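Local coordinates for protein transcriptional regulator ZitR (Lactococcus lactis subsp. cremoris, PDB 6FI9) that represses the zit operon in the presence of zinc, binding as a homodimer to two palindromic operator sites in the zit promoter, at residues A[32-37]-A[100-105]; A[39-44]-A[53-58]. The protein carries 3 engineered substitutions. All coordinates share one frame; numbering follows the deposited sequence.

Both contacts are built on helix 36-47 of the MarR-type winged helix-turn-helix domain, and their centres lie about 12 Å apart. Interaction 1 joins the run leading into that helix to the start of helix 100-122; interaction 2 packs the helix itself against helix 52-59, the first helix of the predicted DNA-binding motif. Along the chain, 39-44 and 53-58 are nested inside the loop closed by 32-37 and 100-105. The two also meet directly: L34 packs on L42, and E105 and E39 bind the same zinc ion. Helix 36-47 thus carries ligands of both zinc sites and packs on the predicted DNA-binding motif, consistent with a zinc-responsive repressor.

Interaction 1 of 2, residues A[32-37]-A[100-105]; sequences VKLTST and IPVAKE. With ZN (zinc ion), chain J.
V32 and V102 mark the nearest backbone approach, with their CA atoms 7.8 Å apart, where an irregular run entering helix 36-47 passes the first turns of helix 100-122. Both valines point their side chains toward the facing segment and meet methyl to methyl. V32 CG2 lies 3.7 Å from V102 CG2 and 3.8 Å from V102 CG1, so one methyl of V32 nestles against both branches of V102, the two side chains crossing obliquely. The rotamer of V102 makes this possible: with CG1 anti to its own backbone N (chi1 -166°), CG2 is left to meet V32 while CG1 also reaches L34. There L34 CD1 comes within 4.2 Å of V102 CG1, a looser touch made with the side chains at about a right angle. V102 is buried, and E39 and L42 of helix 36-47 pack against it as well; T35, at the N-cap position of that helix, bonds through OG1 to Q38 OE1.

One turn along from V102, E105 leaves this apolar patch for the metal. Its chain is bent at chi2 (-75°), and OE1 binds the zinc ion at 2.0 Å while OE2 stays 4.0 Å from the same ion, so the carboxylate grips through one oxygen. E39 binds the same ion, and C28 belongs to this site as well.

The chemistry is therefore split. Between the two segments there are methyl contacts alone, burying just 94 Å², whereas the polar tie near this junction is metal coordination, probably the firmer of the two. Metal held by E105 and E39 probably helps fix helix 100-122 against helix 36-47, beside the small hydrophobic contact made by V102.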
loop_
_atom_site.group_PDB
_atom_site.type_symbol
_atom_site.label_atom_id
_atom_site.label_comp_id
_atom_site.label_asym_id
_atom_site.label_seq_id
_atom_site.Cartn_x
_atom_site.Cartn_y
_atom_site.Cartn_z
ATOM N N VAL A 32 -9.982 -6.292 22.474
ATOM C CA VAL A 32 -10.802 -7.086 21.550
ATOM C C VAL A 32 -10.077 -7.361 20.227
ATOM O O VAL A 32 -9.347 -6.499 19.729
ATOM C CB VAL A 32 -12.222 -6.497 21.322
ATOM C CG1 VAL A 32 -13.103 -6.665 22.559
ATOM C CG2 VAL A 32 -12.163 -5.035 20.885
ATOM N N LYS A 33 -10.296 -8.564 19.664
ATOM C CA LYS A 33 -9.692 -9.015 18.409
ATOM C C LYS A 33 -10.494 -8.508 17.205
ATOM O O LYS A 33 -11.513 -9.105 16.841
ATOM C CB LYS A 33 -9.551 -10.551 18.378
ATOM C CG LYS A 33 -8.576 -11.124 19.404
ATOM C CD LYS A 33 -8.699 -12.644 19.495
ATOM C CE LYS A 33 -7.864 -13.230 20.600
ATOM N NZ LYS A 33 -7.951 -14.711 20.612
ATOM N N LEU A 34 -10.049 -7.378 16.615
ATOM C CA LEU A 34 -10.685 -6.738 15.454
ATOM C C LEU A 34 -9.642 -6.190 14.482
ATOM O O LEU A 34 -8.578 -5.736 14.915
ATOM C CB LEU A 34 -11.634 -5.602 15.888
ATOM C CG LEU A 34 -12.935 -5.985 16.603
ATOM C CD1 LEU A 34 -13.517 -4.795 17.325
ATOM C CD2 LEU A 34 -13.963 -6.556 15.636
ATOM N N THR A 35 -9.959 -6.208 13.169
ATOM C CA THR A 35 -9.071 -5.723 12.103
ATOM C C THR A 35 -9.013 -4.191 12.046
ATOM O O THR A 35 -9.728 -3.516 12.795
ATOM C CB THR A 35 -9.432 -6.349 10.738
ATOM O OG1 THR A 35 -10.796 -6.071 10.424
ATOM C CG2 THR A 35 -9.162 -7.845 10.682
ATOM N N SER A 36 -8.150 -3.649 11.155
ATOM C CA SER A 36 -7.955 -2.210 10.950
ATOM C C SER A 36 -9.280 -1.510 10.609
ATOM O O SER A 36 -9.680 -0.577 11.314
ATOM C CB SER A 36 -6.920 -1.960 9.854
ATOM O OG SER A 36 -5.669 -2.566 10.138
ATOM N N THR A 37 -9.977 -2.007 9.566
ATOM C CA THR A 37 -11.257 -1.485 9.080
ATOM C C THR A 37 -12.370 -1.627 10.110
ATOM O O THR A 37 -13.091 -0.660 10.351
ATOM C CB THR A 37 -11.631 -2.113 7.726
ATOM O OG1 THR A 37 -11.660 -3.536 7.852
ATOM C CG2 THR A 37 -10.684 -1.701 6.602
ATOM N N ILE A 100 -17.994 1.445 22.690
ATOM C CA ILE A 100 -17.568 2.801 23.088
ATOM C C ILE A 100 -16.042 2.880 23.435
ATOM O O ILE A 100 -15.386 3.737 22.842
ATOM C CB ILE A 100 -18.488 3.411 24.196
ATOM C CG1 ILE A 100 -19.871 3.779 23.600
ATOM C CG2 ILE A 100 -17.847 4.633 24.889
ATOM C CD1 ILE A 100 -20.991 4.105 24.603
ATOM N N PRO A 101 -15.429 2.026 24.301
ATOM C CA PRO A 101 -13.980 2.171 24.557
ATOM C C PRO A 101 -13.081 1.827 23.368
ATOM O O PRO A 101 -11.989 2.390 23.258
ATOM C CB PRO A 101 -13.724 1.234 25.748
ATOM C CG PRO A 101 -15.078 0.905 26.300
ATOM C CD PRO A 101 -15.994 0.937 25.125
ATOM N N VAL A 102 -13.540 0.913 22.485
ATOM C CA VAL A 102 -12.814 0.458 21.286
ATOM C C VAL A 102 -12.698 1.599 20.270
ATOM O O VAL A 102 -11.624 1.804 19.696
ATOM C CB VAL A 102 -13.438 -0.818 20.655
ATOM C CG1 VAL A 102 -12.486 -1.455 19.642
ATOM C CG2 VAL A 102 -13.844 -1.831 21.725
ATOM N N ALA A 103 -13.800 2.346 20.074
ATOM C CA ALA A 103 -13.877 3.505 19.181
ATOM C C ALA A 103 -13.010 4.642 19.729
ATOM O O ALA A 103 -12.407 5.380 18.946
ATOM C CB ALA A 103 -15.321 3.967 19.043
ATOM N N LYS A 104 -12.940 4.766 21.075
ATOM C CA LYS A 104 -12.139 5.765 21.779
ATOM C C LYS A 104 -10.651 5.482 21.571
ATOM O O LYS A 104 -9.865 6.421 21.419
ATOM C CB LYS A 104 -12.477 5.764 23.279
ATOM C CG LYS A 104 -13.717 6.569 23.645
ATOM C CD LYS A 104 -14.073 6.368 25.122
ATOM C CE LYS A 104 -15.189 7.256 25.610
ATOM N NZ LYS A 104 -15.558 6.933 27.014
ATOM N N GLU A 105 -10.277 4.186 21.544
ATOM C CA GLU A 105 -8.901 3.732 21.356
ATOM C C GLU A 105 -8.415 4.012 19.948
ATOM O O GLU A 105 -7.292 4.489 19.792
ATOM C CB GLU A 105 -8.752 2.238 21.686
ATOM C CG GLU A 105 -7.338 1.830 22.088
ATOM C CD GLU A 105 -6.309 1.719 20.976
ATOM O OE1 GLU A 105 -6.593 1.022 19.976
ATOM O OE2 GLU A 105 -5.222 2.330 21.105
HETATM ZN ZN ZN J . -7.144 0.475 18.082
#

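Interaction 2 of 2, residues A[39-44]-A[53-58]; sequences EHILMI and ARIAEQ. With ZN (zinc ion), chain J.
I41 and I44 pack on I55 across the junction between helix 36-47 and helix 52-59 in the winged helix-turn-helix domain, the latter helix opening the predicted DNA-binding motif. The axes of the two short segments are 10.9 Å apart at their closest, and their directions differ by 113°.

Apolar packing carries most of the contact. I41 CG1 sits 3.9 Å from I55 CG2, the side chains crossing at about a right angle. I44 adds its far end: CD1 lies 4.2 Å from I55 CG1 and 4.0 Å from Q58 CB. Its chi1 of 56° places CG1 between the backbone N and the carbonyl carbon, and chi2 of 145° then carries CD1 to those partners. L70 and L73 of helix 63-75 also pack on I41, extending the core toward the second helix of the motif.

On the metal side, E39 and H40 belong to two different zinc sites. E39 OE1 binds one ion at 2.3 Å and accepts a hydrogen bond from S30 OG; H40 is a ligand of the other, with E22, H106 and H110.

The polar contacts involve R54 and Q58. R54 makes its salt bridge through NH2 to E48 OE1, while NH1 has I44 O near the guanidinium plane at 4.1 Å, too long for a hydrogen bond. Within helix 52-59, Q58 CD lies 3.8 Å above one face of that guanidinium, offset toward its rim.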
loop_
_atom_site.group_PDB
_atom_site.type_symbol
_atom_site.label_atom_id
_atom_site.label_comp_id
_atom_site.label_asym_id
_atom_site.label_seq_id
_atom_site.Cartn_x
_atom_site.Cartn_y
_atom_site.Cartn_z
ATOM N N GLU A 39 -12.322 -1.795 13.434
ATOM C CA GLU A 39 -12.190 -0.840 14.533
ATOM C C GLU A 39 -12.528 0.569 14.069
ATOM O O GLU A 39 -13.154 1.324 14.813
ATOM C CB GLU A 39 -10.789 -0.907 15.153
ATOM C CG GLU A 39 -10.684 -1.967 16.236
ATOM C CD GLU A 39 -9.373 -2.029 16.996
ATOM O OE1 GLU A 39 -8.863 -0.959 17.402
ATOM O OE2 GLU A 39 -8.869 -3.156 17.210
ATOM N N HIS A 40 -12.156 0.899 12.821
ATOM C CA HIS A 40 -12.431 2.204 12.229
ATOM C C HIS A 40 -13.927 2.424 11.994
ATOM O O HIS A 40 -14.399 3.553 12.142
ATOM C CB HIS A 40 -11.608 2.426 10.947
ATOM C CG HIS A 40 -11.705 3.822 10.419
ATOM N ND1 HIS A 40 -11.111 4.884 11.076
ATOM C CD2 HIS A 40 -12.361 4.290 9.334
ATOM C CE1 HIS A 40 -11.418 5.958 10.370
ATOM N NE2 HIS A 40 -12.169 5.649 9.311
ATOM N N ILE A 41 -14.676 1.349 11.657
ATOM C CA ILE A 41 -16.127 1.417 11.456
ATOM C C ILE A 41 -16.784 1.876 12.773
ATOM O O ILE A 41 -17.657 2.743 12.749
ATOM C CB ILE A 41 -16.700 0.079 10.896
ATOM C CG1 ILE A 41 -16.221 -0.164 9.453
ATOM C CG2 ILE A 41 -18.233 0.047 10.945
ATOM C CD1 ILE A 41 -16.111 -1.636 9.019
ATOM N N LEU A 42 -16.301 1.348 13.917
ATOM C CA LEU A 42 -16.784 1.703 15.258
ATOM C C LEU A 42 -16.488 3.168 15.596
ATOM O O LEU A 42 -17.295 3.817 16.259
ATOM C CB LEU A 42 -16.160 0.788 16.328
ATOM C CG LEU A 42 -16.405 -0.716 16.207
ATOM C CD1 LEU A 42 -15.400 -1.491 17.034
ATOM C CD2 LEU A 42 -17.822 -1.083 16.616
ATOM N N MET A 43 -15.334 3.677 15.127
ATOM C CA MET A 43 -14.871 5.047 15.340
ATOM C C MET A 43 -15.802 6.084 14.682
ATOM O O MET A 43 -16.202 7.036 15.354
ATOM C CB MET A 43 -13.418 5.188 14.849
ATOM C CG MET A 43 -12.784 6.518 15.152
ATOM S SD MET A 43 -11.209 6.685 14.292
ATOM C CE MET A 43 -11.101 8.451 14.223
ATOM N N ILE A 44 -16.146 5.888 13.383
ATOM C CA ILE A 44 -17.028 6.787 12.616
ATOM C C ILE A 44 -18.489 6.697 13.082
ATOM O O ILE A 44 -19.224 7.676 12.963
ATOM C CB ILE A 44 -16.898 6.633 11.069
ATOM C CG1 ILE A 44 -17.143 5.185 10.591
ATOM C CG2 ILE A 44 -15.557 7.175 10.571
ATOM C CD1 ILE A 44 -17.837 5.073 9.248
ATOM N N ALA A 53 -24.554 2.561 3.576
ATOM C CA ALA A 53 -24.018 3.261 2.410
ATOM C C ALA A 53 -22.903 4.246 2.752
ATOM O O ALA A 53 -21.895 4.275 2.047
ATOM C CB ALA A 53 -25.141 3.968 1.670
ATOM N N ARG A 54 -23.084 5.055 3.818
ATOM C CA ARG A 54 -22.107 6.054 4.260
ATOM C C ARG A 54 -20.801 5.418 4.746
ATOM O O ARG A 54 -19.743 6.004 4.531
ATOM C CB ARG A 54 -22.707 6.989 5.323
ATOM C CG ARG A 54 -21.854 8.213 5.658
ATOM C CD ARG A 54 -22.289 8.853 6.960
ATOM N NE ARG A 54 -21.400 9.944 7.365
ATOM C CZ ARG A 54 -20.676 9.946 8.478
ATOM N NH1 ARG A 54 -20.728 8.917 9.316
ATOM N NH2 ARG A 54 -19.899 10.982 8.769
ATOM N N ILE A 55 -20.870 4.219 5.370
ATOM C CA ILE A 55 -19.698 3.471 5.861
ATOM C C ILE A 55 -18.750 3.164 4.683
ATOM O O ILE A 55 -17.545 3.369 4.812
ATOM C CB ILE A 55 -20.109 2.201 6.675
ATOM C CG1 ILE A 55 -20.911 2.581 7.948
ATOM C CG2 ILE A 55 -18.886 1.344 7.042
ATOM C CD1 ILE A 55 -21.846 1.485 8.504
ATOM N N ALA A 56 -19.313 2.741 3.528
ATOM C CA ALA A 56 -18.572 2.446 2.294
ATOM C C ALA A 56 -17.942 3.712 1.704
ATOM O O ALA A 56 -16.843 3.649 1.154
ATOM C CB ALA A 56 -19.496 1.798 1.270
ATOM N N GLU A 57 -18.644 4.854 1.831
ATOM C CA GLU A 57 -18.221 6.171 1.348
ATOM C C GLU A 57 -17.059 6.717 2.191
ATOM O O GLU A 57 -16.087 7.222 1.624
ATOM C CB GLU A 57 -19.426 7.141 1.350
ATOM C CG GLU A 57 -19.163 8.524 0.769
ATOM C CD GLU A 57 -19.148 9.657 1.779
ATOM O OE1 GLU A 57 -18.149 10.410 1.805
ATOM O OE2 GLU A 57 -20.134 9.798 2.539
ATOM N N GLN A 58 -17.165 6.615 3.534
ATOM C CA GLN A 58 -16.161 7.090 4.488
ATOM C C GLN A 58 -14.880 6.262 4.416
ATOM O O GLN A 58 -13.802 6.827 4.241
ATOM C CB GLN A 58 -16.719 7.099 5.928
ATOM C CG GLN A 58 -17.792 8.152 6.199
ATOM C CD GLN A 58 -17.216 9.519 6.453
ATOM O OE1 GLN A 58 -16.650 9.796 7.517
ATOM N NE2 GLN A 58 -17.360 10.410 5.480
HETATM ZN ZN ZN J . -7.144 0.475 18.082
#